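Local atomic coordinates of uncharacterized protein SPO1766 (Silicibacter pomeroyi, PDB entry 3DNX), a protein that is of unknown function but, being related to MmcB proteins with a PDDEXK nuclease-like fold, may act in DNA repair. Residues F29-P37 and L128-A136. Sequence-based numbering, arbitrary orientation. Where two conformers were deposited one is given.
Sequences FVSVEEFVP and LIQKFATHA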
loop_
_atom_site.group_PDB
_atom_site.type_symbol
_atom_site.label_atom_id
_atom_site.label_comp_id
_atom_site.label_asym_id
_atom_site.label_seq_id
_atom_site.Cartn_x
_atom_site.Cartn_y
_atom_site.Cartn_z
ATOM N N PHE A 29 12.960 -2.169 -0.976
ATOM C CA PHE A 29 11.904 -2.451 -0.035
ATOM C C PHE A 29 10.917 -1.273 0.017
ATOM O O PHE A 29 11.186 -0.168 -0.487
ATOM C CB PHE A 29 12.479 -2.743 1.355
ATOM C CG PHE A 29 12.906 -4.176 1.554
ATOM C CD1 PHE A 29 13.944 -4.721 0.783
ATOM C CD2 PHE A 29 12.343 -4.949 2.564
ATOM C CE1 PHE A 29 14.358 -6.016 0.972
ATOM C CE2 PHE A 29 12.722 -6.254 2.733
ATOM C CZ PHE A 29 13.751 -6.800 1.959
ATOM N N VAL A 30 9.727 -1.542 0.538
ATOM C CA VAL A 30 8.788 -0.488 0.896
ATOM C C VAL A 30 8.409 -0.707 2.357
ATOM O O VAL A 30 8.702 -1.761 2.923
ATOM C CB VAL A 30 7.518 -0.511 0.015
ATOM C CG1 VAL A 30 7.890 -0.102 -1.465
ATOM C CG2 VAL A 30 6.854 -1.888 0.029
ATOM N N SER A 31 7.722 0.243 2.942
ATOM C CA SER A 31 7.460 0.171 4.381
ATOM C C SER A 31 6.190 0.910 4.738
ATOM O O SER A 31 5.705 1.762 3.985
ATOM C CB SER A 31 8.627 0.697 5.173
ATOM O OG SER A 31 8.841 2.088 4.904
ATOM N N VAL A 32 5.652 0.547 5.904
ATOM C CA VAL A 32 4.638 1.326 6.570
ATOM C C VAL A 32 5.008 1.458 8.045
ATOM O O VAL A 32 5.823 0.692 8.587
ATOM C CB VAL A 32 3.185 0.758 6.456
ATOM C CG1 VAL A 32 2.716 0.753 4.967
ATOM C CG2 VAL A 32 3.009 -0.589 7.098
ATOM N N GLU A 33 4.381 2.419 8.685
ATOM C CA GLU A 33 4.567 2.618 10.090
ATOM C C GLU A 33 3.353 2.216 10.930
ATOM O O GLU A 33 2.192 2.250 10.482
ATOM C CB GLU A 33 4.903 4.088 10.362
ATOM C CG GLU A 33 6.290 4.507 10.014
ATOM C CD GLU A 33 6.616 5.927 10.551
ATOM O OE1 GLU A 33 6.390 6.217 11.778
ATOM O OE2 GLU A 33 7.127 6.747 9.761
ATOM N N GLU A 34 3.637 1.829 12.173
ATOM C CA GLU A 34 2.594 1.492 13.154
ATOM C C GLU A 34 1.665 0.426 12.619
ATOM O O GLU A 34 0.468 0.580 12.598
ATOM C CB GLU A 34 1.826 2.753 13.531
ATOM C CG GLU A 34 2.756 3.848 13.977
ATOM C CD GLU A 34 2.027 5.036 14.527
ATOM O OE1 GLU A 34 1.060 5.483 13.882
ATOM O OE2 GLU A 34 2.445 5.536 15.598
ATOM N N PHE A 35 2.256 -0.668 12.181
ATOM C CA PHE A 35 1.541 -1.767 11.620
ATOM C C PHE A 35 1.036 -2.793 12.649
ATOM O O PHE A 35 1.793 -3.216 13.531
ATOM C CB PHE A 35 2.443 -2.493 10.661
ATOM C CG PHE A 35 1.775 -3.604 9.974
ATOM C CD1 PHE A 35 2.061 -4.903 10.316
ATOM C CD2 PHE A 35 0.816 -3.357 9.004
ATOM C CE1 PHE A 35 1.458 -5.950 9.681
ATOM C CE2 PHE A 35 0.187 -4.411 8.387
ATOM C CZ PHE A 35 0.521 -5.715 8.712
ATOM N N VAL A 36 -0.201 -3.232 12.483
ATOM C CA VAL A 36 -0.861 -4.179 13.414
ATOM C C VAL A 36 -0.971 -5.573 12.790
ATOM O O VAL A 36 -1.874 -5.836 11.975
ATOM C CB VAL A 36 -2.245 -3.706 13.840
ATOM C CG1 VAL A 36 -2.946 -4.767 14.706
ATOM C CG2 VAL A 36 -2.156 -2.392 14.573
ATOM N N PRO A 37 -0.060 -6.485 13.159
ATOM C CA PRO A 37 -0.121 -7.841 12.598
ATOM C C PRO A 37 -1.188 -8.752 13.215
ATOM O O PRO A 37 -1.575 -9.757 12.602
ATOM C CB PRO A 37 1.295 -8.371 12.845
ATOM C CG PRO A 37 1.787 -7.619 14.066
ATOM C CD PRO A 37 1.091 -6.292 14.069
ATOM N N LEU A 128 -0.579 -11.020 5.967
ATOM C CA LEU A 128 0.149 -9.846 6.327
ATOM C C LEU A 128 0.369 -8.896 5.145
ATOM O O LEU A 128 0.355 -7.707 5.323
ATOM C CB LEU A 128 1.506 -10.238 6.916
ATOM C CG LEU A 128 1.452 -10.950 8.263
ATOM C CD1 LEU A 128 2.854 -11.481 8.576
ATOM C CD2 LEU A 128 0.967 -9.970 9.360
ATOM N N ILE A 129 0.626 -9.429 3.964
ATOM C CA ILE A 129 0.741 -8.597 2.755
ATOM C C ILE A 129 -0.569 -7.865 2.423
ATOM O O ILE A 129 -0.560 -6.678 2.036
ATOM C CB ILE A 129 1.320 -9.398 1.550
ATOM C CG1 ILE A 129 2.745 -9.854 1.910
ATOM C CG2 ILE A 129 1.251 -8.536 0.204
ATOM C CD1 ILE A 129 3.488 -10.549 0.817
ATOM N N GLN A 130 -1.684 -8.536 2.648
ATOM C CA GLN A 130 -3.006 -7.956 2.437
ATOM C C GLN A 130 -3.222 -6.790 3.404
ATOM O O GLN A 130 -3.764 -5.723 3.019
ATOM C CB GLN A 130 -4.106 -9.019 2.601
ATOM C CG GLN A 130 -5.526 -8.487 2.673
ATOM C CD GLN A 130 -6.057 -8.131 1.342
ATOM O OE1 GLN A 130 -5.819 -8.848 0.374
ATOM N NE2 GLN A 130 -6.840 -7.051 1.273
ATOM N N LYS A 131 -2.777 -6.990 4.645
ATOM C CA LYS A 131 -2.923 -5.982 5.694
ATOM C C LYS A 131 -2.044 -4.785 5.406
ATOM O O LYS A 131 -2.458 -3.656 5.606
ATOM C CB LYS A 131 -2.573 -6.563 7.060
ATOM C CG LYS A 131 -3.679 -7.363 7.668
ATOM C CD LYS A 131 -3.263 -8.043 8.971
ATOM C CE LYS A 131 -4.295 -9.127 9.304
ATOM N NZ LYS A 131 -4.682 -9.077 10.755
ATOM N N PHE A 132 -0.821 -5.056 4.970
ATOM C CA PHE A 132 0.127 -4.025 4.612
ATOM C C PHE A 132 -0.422 -3.164 3.463
ATOM O O PHE A 132 -0.439 -1.922 3.561
ATOM C CB PHE A 132 1.432 -4.699 4.236
ATOM C CG PHE A 132 2.521 -3.770 3.839
ATOM C CD1 PHE A 132 3.553 -3.484 4.721
ATOM C CD2 PHE A 132 2.574 -3.216 2.577
ATOM C CE1 PHE A 132 4.591 -2.650 4.338
ATOM C CE2 PHE A 132 3.602 -2.386 2.192
ATOM C CZ PHE A 132 4.608 -2.075 3.071
ATOM N N ALA A 133 -0.865 -3.835 2.401
ATOM C CA ALA A 133 -1.533 -3.181 1.232
ATOM C C ALA A 133 -2.662 -2.255 1.673
ATOM O O ALA A 133 -2.741 -1.079 1.310
ATOM C CB ALA A 133 -2.089 -4.238 0.280
ATOM N N THR A 134 -3.509 -2.793 2.510
ATOM C CA THR A 134 -4.631 -2.053 3.007
ATOM C C THR A 134 -4.224 -0.842 3.810
ATOM O O THR A 134 -4.798 0.222 3.647
ATOM C CB THR A 134 -5.524 -2.960 3.822
ATOM O OG1 THR A 134 -5.955 -4.014 2.959
ATOM C CG2 THR A 134 -6.725 -2.186 4.328
ATOM N N HIS A 135 -3.217 -1.015 4.664
ATOM C CA HIS A 135 -2.719 0.059 5.519
ATOM C C HIS A 135 -2.156 1.176 4.656
ATOM O O HIS A 135 -2.495 2.366 4.794
ATOM C CB HIS A 135 -1.645 -0.543 6.453
ATOM C CG HIS A 135 -0.976 0.434 7.361
ATOM N ND1 HIS A 135 -0.941 0.256 8.731
ATOM C CD2 HIS A 135 -0.236 1.545 7.109
ATOM C CE1 HIS A 135 -0.240 1.234 9.281
ATOM N NE2 HIS A 135 0.201 2.028 8.320
ATOM N N ALA A 136 -1.260 0.784 3.760
ATOM C CA ALA A 136 -0.616 1.735 2.887
ATOM C C ALA A 136 -1.607 2.532 2.062
ATOM O O ALA A 136 -1.487 3.765 1.937
ATOM C CB ALA A 136 0.338 0.994 1.987
HETATM O O HOH W 1 -2.184 -1.745 10.379
#
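The strand outermost in this chain's mixed sheet, bent at a G1 beta bulge where Glu34 and Phe35 both face Val43, meets the long C-terminal helix through Val32, Phe35, Phe132 and His135. Branched at CB, Val32 wedges two methyls between helix side chains: CG1 lies over one face of the Phe132 ring, 4.1 Å from its centroid, and CG2 over one face of the His135 ring, 4.0 Å from that centroid. CG1 also touches Ala136 CB, whose small size lets the strand come close. At the bulge, Phe35 has CG anti to its backbone N (chi1 -177°), which swings the ring in edge-first, its CZ meeting Lys131 CB at 3.6 Å; CE1 lies near Leu128 CD2. Pro37 CB packs on that same methyl at 3.8 Å. His135 is buried yet polar: a water in its ring plane, 2.9 Å from ND1, accepts a bond from Val36 N. A leucine in place of His135 would probably lose the water-mediated link from helix to Val36 N. A sodium ion lies near the His135 side chain. The arrangement is a helix packed across an outer strand of a mixed alpha/beta sheet, consistent with the PDDEXK-like fold of the MmcB family.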